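Long-range contacts in pectate lyase II (Xanthomonas campestris pv. campestris, PDB 2QY1), which probably cleaves pectate, the polygalacturonate of plant cell walls, by beta-elimination: residues I68-D73 / V91-N96; D54-W59 / T141-A146; I218-F223 / T307-A312; K250-S255 / I275-P280. The protein carries 2 engineered substitutions. All blocks are in the same frame, centred on the assembly; numbering follows the deposited sequence.

Contact 1: residues I68-D73 / V91-N96; sequences IKNKSD and VGNAHN
Asn96 and Asp73 meet through the straightest bond of this contact: Asn96 ND2 donates to Asp73 OD2 over 2.9 Å at 174° at hydrogen, in the plane of the amide and on the anti side of the carboxylate. Both side chains have further partners, since Gly37 N binds Asp73 OD1 while Thr10 N and Gly11 N share Asn96 OD1, which fixes the amide's rotation. Beside this pair the backbones join, Asp73 N to His95 O. Ser72 OG, turned beside its own backbone N (chi1 -63°), takes the amide proton of His95 at 3.0 Å (His95 N to Ser72 OG). The same hydroxyl binds a water that donates to Asn93 O. At the other corner Asn93 N reaches Asn70 OD1 at 3.1 Å from well above the amide plane; Ser123 OG also bonds that oxygen. The His95 ring is held at its edge, His95 NE2 donating in plane to Asn93 OD1 (2.7 Å), and at ND1 by Ser127.

On the strand side of the Asn70 corner lies a short parallel pairing, with Val91 N bonded to Ile68 O at 2.9 Å and Asn70 N to Val91 O. Apolar contact is slight: Lys69 CB lies 3.7 Å from Val91 CG1, and Ala94 CB sits 3.3 Å from Lys71 O, a buried carbonyl with no polar partner in the model. Asn70, Asp73 and Asn96 all adopt left-handed backbone conformations, as suits chain bends. Neighbouring turns of a parallel beta-helix are thus joined here by directional polar bonds, Asn70, Ser72, Asp73 and Asn96 side chains taking over where strand pairing ends.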
# COMPACT_ATOMS: atom_id res chain seq x y z
N ILE A 68 -12.18 1.23 -10.96
CA ILE A 68 -13.21 0.24 -10.64
C ILE A 68 -14.15 0.91 -9.64
O ILE A 68 -13.82 1.08 -8.47
CB ILE A 68 -12.63 -1.05 -10.02
CG1 ILE A 68 -11.66 -1.74 -10.98
CG2 ILE A 68 -13.76 -2.02 -9.63
CD1 ILE A 68 -10.81 -2.84 -10.32
N LYS A 69 -15.33 1.31 -10.13
CA LYS A 69 -16.27 2.06 -9.31
C LYS A 69 -17.61 1.34 -9.20
O LYS A 69 -18.26 1.07 -10.20
CB LYS A 69 -16.46 3.47 -9.89
CG LYS A 69 -17.39 4.37 -9.09
CD LYS A 69 -17.06 5.83 -9.40
CE LYS A 69 -18.16 6.76 -8.94
NZ LYS A 69 -17.92 8.14 -9.45
N ASN A 70 -18.01 1.05 -7.96
CA ASN A 70 -19.27 0.36 -7.67
C ASN A 70 -19.42 -0.97 -8.41
O ASN A 70 -20.51 -1.34 -8.84
CB ASN A 70 -20.48 1.28 -7.94
CG ASN A 70 -20.93 2.03 -6.70
OD1 ASN A 70 -20.16 2.79 -6.10
ND2 ASN A 70 -22.18 1.81 -6.31
N LYS A 71 -18.30 -1.68 -8.56
CA LYS A 71 -18.30 -3.00 -9.18
C LYS A 71 -17.46 -3.96 -8.34
O LYS A 71 -16.49 -3.55 -7.70
CB LYS A 71 -17.81 -2.93 -10.63
CG LYS A 71 -18.71 -2.07 -11.52
CD LYS A 71 -18.52 -2.30 -13.00
CE LYS A 71 -19.41 -1.35 -13.78
NZ LYS A 71 -19.30 -1.53 -15.25
N SER A 72 -17.86 -5.23 -8.34
CA SER A 72 -17.30 -6.23 -7.43
C SER A 72 -16.83 -7.47 -8.17
O SER A 72 -17.19 -7.69 -9.33
CB SER A 72 -18.34 -6.63 -6.38
OG SER A 72 -18.71 -5.52 -5.57
N ASP A 73 -16.05 -8.29 -7.47
CA ASP A 73 -15.57 -9.58 -7.98
C ASP A 73 -14.66 -9.39 -9.19
O ASP A 73 -14.91 -9.93 -10.27
CB ASP A 73 -16.75 -10.52 -8.32
CG ASP A 73 -17.81 -10.54 -7.22
OD1 ASP A 73 -19.01 -10.43 -7.56
OD2 ASP A 73 -17.45 -10.67 -6.04
N VAL A 91 -13.23 2.34 -5.90
CA VAL A 91 -14.01 3.36 -5.21
C VAL A 91 -15.50 3.00 -5.00
O VAL A 91 -16.13 2.37 -5.86
CB VAL A 91 -13.79 4.77 -5.87
CG1 VAL A 91 -14.10 4.75 -7.35
CG2 VAL A 91 -14.56 5.88 -5.16
N GLY A 92 -16.02 3.39 -3.84
CA GLY A 92 -17.44 3.25 -3.53
C GLY A 92 -17.85 1.84 -3.14
O GLY A 92 -17.09 1.13 -2.48
N ASN A 93 -19.06 1.46 -3.55
CA ASN A 93 -19.63 0.15 -3.24
C ASN A 93 -18.98 -0.94 -4.09
O ASN A 93 -19.60 -1.51 -4.99
CB ASN A 93 -21.15 0.18 -3.43
CG ASN A 93 -21.86 -0.99 -2.78
OD1 ASN A 93 -21.29 -1.72 -1.97
ND2 ASN A 93 -23.12 -1.18 -3.15
N ALA A 94 -17.71 -1.22 -3.80
CA ALA A 94 -16.89 -2.12 -4.60
C ALA A 94 -16.20 -3.13 -3.68
O ALA A 94 -15.43 -2.74 -2.81
CB ALA A 94 -15.86 -1.33 -5.39
N HIS A 95 -16.47 -4.41 -3.89
CA HIS A 95 -16.00 -5.46 -2.99
C HIS A 95 -15.38 -6.65 -3.72
O HIS A 95 -15.70 -6.90 -4.88
CB HIS A 95 -17.14 -5.92 -2.08
CG HIS A 95 -17.91 -4.80 -1.45
ND1 HIS A 95 -17.44 -4.11 -0.36
CD2 HIS A 95 -19.09 -4.24 -1.79
CE1 HIS A 95 -18.32 -3.17 -0.03
NE2 HIS A 95 -19.32 -3.23 -0.88
N ASN A 96 -14.50 -7.37 -3.02
CA ASN A 96 -13.87 -8.58 -3.56
C ASN A 96 -13.04 -8.29 -4.81
O ASN A 96 -13.39 -8.69 -5.92
CB ASN A 96 -14.91 -9.68 -3.80
CG ASN A 96 -14.28 -11.02 -4.13
OD1 ASN A 96 -13.23 -11.38 -3.60
ND2 ASN A 96 -14.93 -11.77 -5.02
O HOH W 1 -20.39 -3.56 -6.37

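Contact 2: residues D54-W59 / T141-A146; sequences DVCAQW and TKCSGA
Cys56 and Cys143 form the disulfide that ties together two surface loops of the parallel beta-helix: residues 54-59, in the loop after strand 39-43, and residues 141-146, in the loop after strand 129-137. The SG atoms of Cys56 and Cys143 are 2.0 Å apart, and the bridge has a left-handed twist with chi3 at -83°. Next to it lies the tight part of the contact. Ala146 CB sits over one face of the Trp59 indole, 3.5 Å from the centroid of the five-membered ring and only 8° off its normal, a clear CH-pi contact. The ring is brought there with Trp59 CG lodged between backbone N and carbonyl carbon (chi1 72°). Cys143 CB approaches the same indole obliquely, 3.6 Å from Trp59 NE1. A type II turn from Cys143 to Ala146, with Gly145 at its positive-phi position, carries the second loop along the indole and brings Gly145 O to 3.5 Å from Trp59 CH2.

The remainder is looser. Thr141 CG2 merely brushes the bridge at 3.9 Å from Cys56 SG, and Val55 turns toward the other loop without close side-chain contact. Asp54 stays within its own loop, where its OD1 accepts from Cys56 N in an Asx turn. The polar link between the loops is made by solvent: one water, in the plane of the indole, accepts from Trp59 NE1 at 3.0 Å and donates to Ser144 O at 2.8 Å.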
# COMPACT_ATOMS: atom_id res chain seq x y z
N ASP A 54 12.69 12.65 -18.49
CA ASP A 54 12.70 13.64 -17.42
C ASP A 54 11.65 13.26 -16.39
O ASP A 54 10.45 13.33 -16.66
CB ASP A 54 12.44 15.04 -17.98
CG ASP A 54 12.58 16.14 -16.93
OD1 ASP A 54 13.10 15.88 -15.82
OD2 ASP A 54 12.16 17.28 -17.23
N VAL A 55 12.12 12.85 -15.21
CA VAL A 55 11.25 12.48 -14.09
C VAL A 55 10.31 13.64 -13.72
O VAL A 55 9.18 13.42 -13.28
CB VAL A 55 12.11 12.04 -12.87
CG1 VAL A 55 11.36 12.16 -11.56
CG2 VAL A 55 12.60 10.60 -13.06
N CYS A 56 10.78 14.86 -13.94
CA CYS A 56 10.04 16.07 -13.56
C CYS A 56 9.01 16.54 -14.58
O CYS A 56 8.33 17.56 -14.37
CB CYS A 56 11.02 17.18 -13.17
SG CYS A 56 11.79 16.81 -11.58
N ALA A 57 8.87 15.80 -15.68
CA ALA A 57 7.82 16.05 -16.66
C ALA A 57 6.46 15.53 -16.18
O ALA A 57 5.42 16.00 -16.63
CB ALA A 57 8.18 15.42 -18.00
N GLN A 58 6.50 14.57 -15.27
CA GLN A 58 5.31 13.79 -14.91
C GLN A 58 4.24 14.57 -14.14
O GLN A 58 3.05 14.48 -14.49
CB GLN A 58 5.70 12.51 -14.16
CG GLN A 58 6.69 11.60 -14.90
CD GLN A 58 6.24 11.29 -16.32
OE1 GLN A 58 6.46 12.08 -17.25
NE2 GLN A 58 5.61 10.13 -16.50
N TRP A 59 4.65 15.34 -13.14
CA TRP A 59 3.71 16.03 -12.25
C TRP A 59 2.84 17.05 -13.00
O TRP A 59 1.71 17.33 -12.59
CB TRP A 59 4.44 16.68 -11.07
CG TRP A 59 5.25 17.90 -11.40
CD1 TRP A 59 6.57 17.94 -11.75
CD2 TRP A 59 4.81 19.27 -11.39
NE1 TRP A 59 6.97 19.24 -11.96
CE2 TRP A 59 5.91 20.07 -11.75
CE3 TRP A 59 3.58 19.88 -11.11
CZ2 TRP A 59 5.82 21.46 -11.84
CZ3 TRP A 59 3.49 21.27 -11.20
CH2 TRP A 59 4.61 22.04 -11.57
N THR A 141 13.16 12.57 -6.26
CA THR A 141 13.45 13.93 -6.71
C THR A 141 12.27 14.86 -6.41
O THR A 141 11.11 14.51 -6.63
CB THR A 141 13.81 13.96 -8.22
OG1 THR A 141 15.05 13.27 -8.42
CG2 THR A 141 13.96 15.39 -8.73
N LYS A 142 12.59 16.04 -5.88
CA LYS A 142 11.59 17.07 -5.62
C LYS A 142 11.66 18.12 -6.71
O LYS A 142 12.52 19.00 -6.71
CB LYS A 142 11.76 17.65 -4.22
CG LYS A 142 11.27 16.71 -3.13
CD LYS A 142 12.04 16.85 -1.83
CE LYS A 142 11.69 15.72 -0.86
NZ LYS A 142 11.96 14.35 -1.42
N CYS A 143 10.73 18.00 -7.67
CA CYS A 143 10.75 18.78 -8.90
C CYS A 143 10.45 20.25 -8.69
O CYS A 143 9.61 20.61 -7.85
CB CYS A 143 9.75 18.18 -9.89
SG CYS A 143 10.19 16.50 -10.37
N SER A 144 11.14 21.09 -9.45
CA SER A 144 10.95 22.53 -9.42
C SER A 144 9.48 22.88 -9.67
O SER A 144 8.88 22.43 -10.64
CB SER A 144 11.83 23.21 -10.47
OG SER A 144 11.64 24.62 -10.47
N GLY A 145 8.91 23.67 -8.76
CA GLY A 145 7.54 24.16 -8.88
C GLY A 145 6.44 23.19 -8.50
O GLY A 145 5.26 23.57 -8.47
N ALA A 146 6.80 21.94 -8.20
CA ALA A 146 5.81 20.88 -7.95
C ALA A 146 5.21 20.92 -6.54
O ALA A 146 4.28 20.16 -6.24
CB ALA A 146 6.42 19.50 -8.22
O HOH W 2 9.55 20.61 -12.64

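Contact 3: residues I218-F223 / T307-A312; sequences IYNNYF and TVTPAA
Asn220 turns its side-chain amide against the backbone and side chain of Thr309, where the C-terminal chain passes across a bend of the parallel beta-helix. The bend lies within strand 215-226, and Asn220 itself has a left-handed backbone conformation that throws its side chain outward, toward 307-312. The carboxamide packs between the bend and the backbone of Thr309.

Alongside it, Tyr219 makes a looser contact. Its CD1 is 4.3 Å from Val308 CG1, a glancing apolar touch, and CE1 is 4.1 Å from Thr307 O, which approaches the ring obliquely. The phenol end gains more from solvent: one water, at the ring's edge and in its plane, is 2.8 Å from Tyr219 OH and donates to Thr307 O at 2.9 Å. With Tyr219 CG between backbone N and carbonyl carbon (chi1 79°), the ring extends out from the strand to that water.

Farther out, the Tyr219 ring stacks with His197 on the preceding turn and meets Tyr306 at an inclined angle. Val314 of helix 314-321 touches both Asn220 and Thr309. Thr309 is positioned from the beta-helix too, its OG1 hydrogen-bonded to His198 NE2.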
# COMPACT_ATOMS: atom_id res chain seq x y z
N ILE A 218 0.88 -5.38 11.02
CA ILE A 218 2.03 -5.12 10.17
C ILE A 218 3.13 -6.12 10.55
O ILE A 218 3.79 -5.95 11.57
CB ILE A 218 2.52 -3.65 10.32
CG1 ILE A 218 1.39 -2.67 9.94
CG2 ILE A 218 3.78 -3.38 9.49
CD1 ILE A 218 1.55 -1.26 10.51
N TYR A 219 3.29 -7.17 9.75
CA TYR A 219 4.23 -8.25 10.09
C TYR A 219 5.06 -8.75 8.91
O TYR A 219 4.60 -8.71 7.77
CB TYR A 219 3.51 -9.42 10.80
CG TYR A 219 2.72 -10.37 9.91
CD1 TYR A 219 3.32 -11.51 9.36
CD2 TYR A 219 1.37 -10.15 9.64
CE1 TYR A 219 2.60 -12.39 8.55
CE2 TYR A 219 0.64 -11.02 8.83
CZ TYR A 219 1.26 -12.14 8.29
OH TYR A 219 0.54 -13.00 7.49
N ASN A 220 6.27 -9.22 9.20
CA ASN A 220 7.17 -9.81 8.19
C ASN A 220 7.51 -8.89 7.01
O ASN A 220 7.79 -9.37 5.91
CB ASN A 220 6.63 -11.15 7.67
CG ASN A 220 6.73 -12.27 8.69
OD1 ASN A 220 7.45 -12.18 9.69
ND2 ASN A 220 6.00 -13.35 8.44
N ASN A 221 7.47 -7.58 7.25
CA ASN A 221 7.89 -6.60 6.25
C ASN A 221 9.36 -6.25 6.42
O ASN A 221 9.89 -6.26 7.53
CB ASN A 221 7.04 -5.33 6.33
CG ASN A 221 5.56 -5.61 6.18
OD1 ASN A 221 5.07 -5.89 5.09
ND2 ASN A 221 4.83 -5.52 7.29
N TYR A 222 10.02 -5.94 5.30
CA TYR A 222 11.43 -5.55 5.31
C TYR A 222 11.55 -4.07 4.97
O TYR A 222 11.07 -3.62 3.93
CB TYR A 222 12.24 -6.43 4.35
CG TYR A 222 13.66 -5.96 4.08
CD1 TYR A 222 14.57 -5.81 5.12
CD2 TYR A 222 14.09 -5.70 2.78
CE1 TYR A 222 15.87 -5.38 4.88
CE2 TYR A 222 15.39 -5.27 2.52
CZ TYR A 222 16.28 -5.12 3.57
OH TYR A 222 17.57 -4.70 3.33
N PHE A 223 12.19 -3.33 5.88
CA PHE A 223 12.41 -1.89 5.72
C PHE A 223 13.91 -1.65 5.55
O PHE A 223 14.72 -2.16 6.33
CB PHE A 223 11.93 -1.12 6.96
CG PHE A 223 10.47 -1.27 7.26
CD1 PHE A 223 9.59 -0.21 7.07
CD2 PHE A 223 9.97 -2.47 7.78
CE1 PHE A 223 8.23 -0.33 7.37
CE2 PHE A 223 8.61 -2.60 8.08
CZ PHE A 223 7.74 -1.54 7.87
N THR A 307 0.99 -17.50 9.26
CA THR A 307 2.29 -18.12 9.51
C THR A 307 3.39 -17.06 9.48
O THR A 307 3.59 -16.39 8.46
CB THR A 307 2.61 -19.23 8.47
OG1 THR A 307 1.61 -20.26 8.54
CG2 THR A 307 3.98 -19.85 8.73
N VAL A 308 4.08 -16.91 10.60
CA VAL A 308 5.15 -15.92 10.70
C VAL A 308 6.49 -16.48 10.23
O VAL A 308 6.91 -17.57 10.64
CB VAL A 308 5.30 -15.34 12.14
CG1 VAL A 308 4.13 -14.42 12.46
CG2 VAL A 308 5.42 -16.45 13.18
N THR A 309 7.14 -15.75 9.33
CA THR A 309 8.53 -15.99 8.97
C THR A 309 9.36 -15.51 10.15
O THR A 309 9.12 -14.40 10.65
CB THR A 309 8.93 -15.19 7.71
OG1 THR A 309 8.03 -15.49 6.64
CG2 THR A 309 10.35 -15.51 7.27
N PRO A 310 10.31 -16.34 10.64
CA PRO A 310 11.21 -15.86 11.69
C PRO A 310 11.84 -14.53 11.28
O PRO A 310 12.35 -14.40 10.17
CB PRO A 310 12.27 -16.96 11.76
CG PRO A 310 11.53 -18.20 11.36
CD PRO A 310 10.58 -17.75 10.29
N ALA A 311 11.78 -13.55 12.19
CA ALA A 311 12.12 -12.16 11.89
C ALA A 311 13.48 -11.96 11.21
O ALA A 311 13.60 -11.15 10.29
CB ALA A 311 12.03 -11.31 13.15
N ALA A 312 14.49 -12.70 11.67
CA ALA A 312 15.84 -12.60 11.11
C ALA A 312 15.91 -13.06 9.65
O ALA A 312 16.78 -12.62 8.90
CB ALA A 312 16.83 -13.39 11.96
O HOH W 3 1.90 -15.19 6.38

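Contact 4: residues K250-S255 / I275-P280; sequences KNPVTS and ITWGTP
Trp277 lays its indole against Pro252, whose CD stands over the six-membered ring 3.6 Å from the centroid and 16° off the normal, a CH-pi contact with the two side chains crossing at about a right angle. With CG beside the backbone N (chi1 -61°), Trp277 bends back over the other chain although its CB bond starts away from it. Val253 O approaches the rim of the same ring in plane, 3.3 Å from Trp277 CZ3. Pro252 CG adds an aliphatic contact at 3.9 Å from Ile275 CG2, so the proline ring is gripped from two residues of 275-280.

The backbones pair just beside this. Asn251 N donates to Thr276 O at 2.9 Å, and Lys250 CA offers a CA-H...O contact to that same oxygen at 3.3 Å. Lys250 and Thr276 lie on one face of the pairing, Lys250 CB being 3.4 Å from Thr276 OG1. The extended lysine continues past Gly278, and the Asn251 amide packs against Gly278, whose O is bound by Arg256 and Asn288. Over 250-253 and 275-278 the end-to-end directions are 90° apart, and the pairing is brief. A short parallel bridge to the weakly bonded strand 275-276, then a bend at Asn251, whose backbone conformation is left-handed, fits the stacked turns of a parallel beta-helix, here near its C-terminal end.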
# COMPACT_ATOMS: atom_id res chain seq x y z
N LYS A 250 14.93 5.81 9.70
CA LYS A 250 14.69 6.87 10.66
C LYS A 250 13.25 6.79 11.15
O LYS A 250 12.34 6.56 10.35
CB LYS A 250 14.98 8.24 10.04
CG LYS A 250 14.93 9.40 11.02
CD LYS A 250 15.37 10.70 10.39
CE LYS A 250 15.38 11.82 11.41
NZ LYS A 250 16.12 13.01 10.89
N ASN A 251 13.06 6.97 12.46
CA ASN A 251 11.74 6.85 13.10
C ASN A 251 10.93 5.64 12.60
O ASN A 251 9.85 5.81 12.03
CB ASN A 251 10.93 8.14 12.93
CG ASN A 251 11.71 9.38 13.33
OD1 ASN A 251 11.93 10.28 12.51
ND2 ASN A 251 12.13 9.44 14.59
N PRO A 252 11.46 4.41 12.80
CA PRO A 252 10.80 3.21 12.27
C PRO A 252 9.39 2.99 12.80
O PRO A 252 8.51 2.56 12.06
CB PRO A 252 11.73 2.07 12.70
CG PRO A 252 12.54 2.62 13.82
CD PRO A 252 12.70 4.08 13.52
N VAL A 253 9.19 3.29 14.08
CA VAL A 253 7.87 3.21 14.70
C VAL A 253 7.63 4.50 15.46
O VAL A 253 8.35 4.81 16.42
CB VAL A 253 7.73 1.98 15.63
CG1 VAL A 253 6.38 1.97 16.32
CG2 VAL A 253 7.93 0.68 14.85
N THR A 254 6.64 5.27 15.02
CA THR A 254 6.39 6.59 15.59
C THR A 254 4.91 6.96 15.54
O THR A 254 4.11 6.30 14.87
CB THR A 254 7.25 7.68 14.88
OG1 THR A 254 7.05 8.95 15.52
CG2 THR A 254 6.89 7.80 13.39
N SER A 255 4.56 8.01 16.27
CA SER A 255 3.27 8.68 16.13
C SER A 255 3.52 10.18 16.12
O SER A 255 3.98 10.74 17.11
CB SER A 255 2.33 8.31 17.28
OG SER A 255 1.09 8.98 17.12
N ILE A 275 19.56 2.37 12.70
CA ILE A 275 18.32 2.94 13.22
C ILE A 275 18.61 4.33 13.78
O ILE A 275 19.48 4.49 14.64
CB ILE A 275 17.69 2.07 14.34
CG1 ILE A 275 17.72 0.57 13.98
CG2 ILE A 275 16.29 2.57 14.70
CD1 ILE A 275 16.81 0.16 12.83
N THR A 276 17.89 5.33 13.28
CA THR A 276 18.02 6.70 13.79
C THR A 276 16.66 7.26 14.19
O THR A 276 15.62 6.74 13.78
CB THR A 276 18.72 7.65 12.79
OG1 THR A 276 17.98 7.69 11.56
CG2 THR A 276 20.15 7.21 12.51
N TRP A 277 16.68 8.31 15.01
CA TRP A 277 15.45 8.92 15.51
C TRP A 277 15.53 10.44 15.44
O TRP A 277 16.62 11.02 15.53
CB TRP A 277 15.19 8.48 16.95
CG TRP A 277 15.00 7.00 17.12
CD1 TRP A 277 15.95 6.08 17.45
CD2 TRP A 277 13.77 6.28 16.99
NE1 TRP A 277 15.40 4.83 17.52
CE2 TRP A 277 14.06 4.92 17.25
CE3 TRP A 277 12.45 6.65 16.68
CZ2 TRP A 277 13.08 3.92 17.20
CZ3 TRP A 277 11.48 5.66 16.63
CH2 TRP A 277 11.79 4.31 16.89
N GLY A 278 14.37 11.08 15.29
CA GLY A 278 14.28 12.53 15.25
C GLY A 278 13.02 13.06 15.91
O GLY A 278 12.06 12.32 16.12
N THR A 279 13.04 14.35 16.23
CA THR A 279 11.89 15.02 16.83
C THR A 279 11.16 15.80 15.74
O THR A 279 11.79 16.55 14.98
CB THR A 279 12.34 15.98 17.97
OG1 THR A 279 13.26 15.31 18.83
CG2 THR A 279 11.14 16.46 18.79
N PRO A 280 9.82 15.63 15.64
CA PRO A 280 9.07 16.32 14.59
C PRO A 280 8.98 17.83 14.82
O PRO A 280 8.88 18.28 15.97
CB PRO A 280 7.68 15.68 14.68
CG PRO A 280 7.57 15.21 16.08
CD PRO A 280 8.95 14.79 16.48

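Overall arrangement
The four contacts sample different levels of one parallel beta-helix. Contacts 1 and 4 join neighbouring turns, at strands 65-69 and 87-91 and at 245-255 and 275-276, and lie on opposite sides of the chain's centre, about 36 Å apart between centres. Contact 1 is nested along the chain within the loop closed by contact 2, yet their nearest atoms are about 20 Å apart. Contacts 3 and 4 come later, with 4 nested in the loop closed by 3; their nearest atoms are about 6 Å apart, and strands 215-226 and 245-255 are neighbours. Turn-to-turn pairing thus builds the solenoid, while a disulfide links two surface loops and the C-terminal chain packs on its outside.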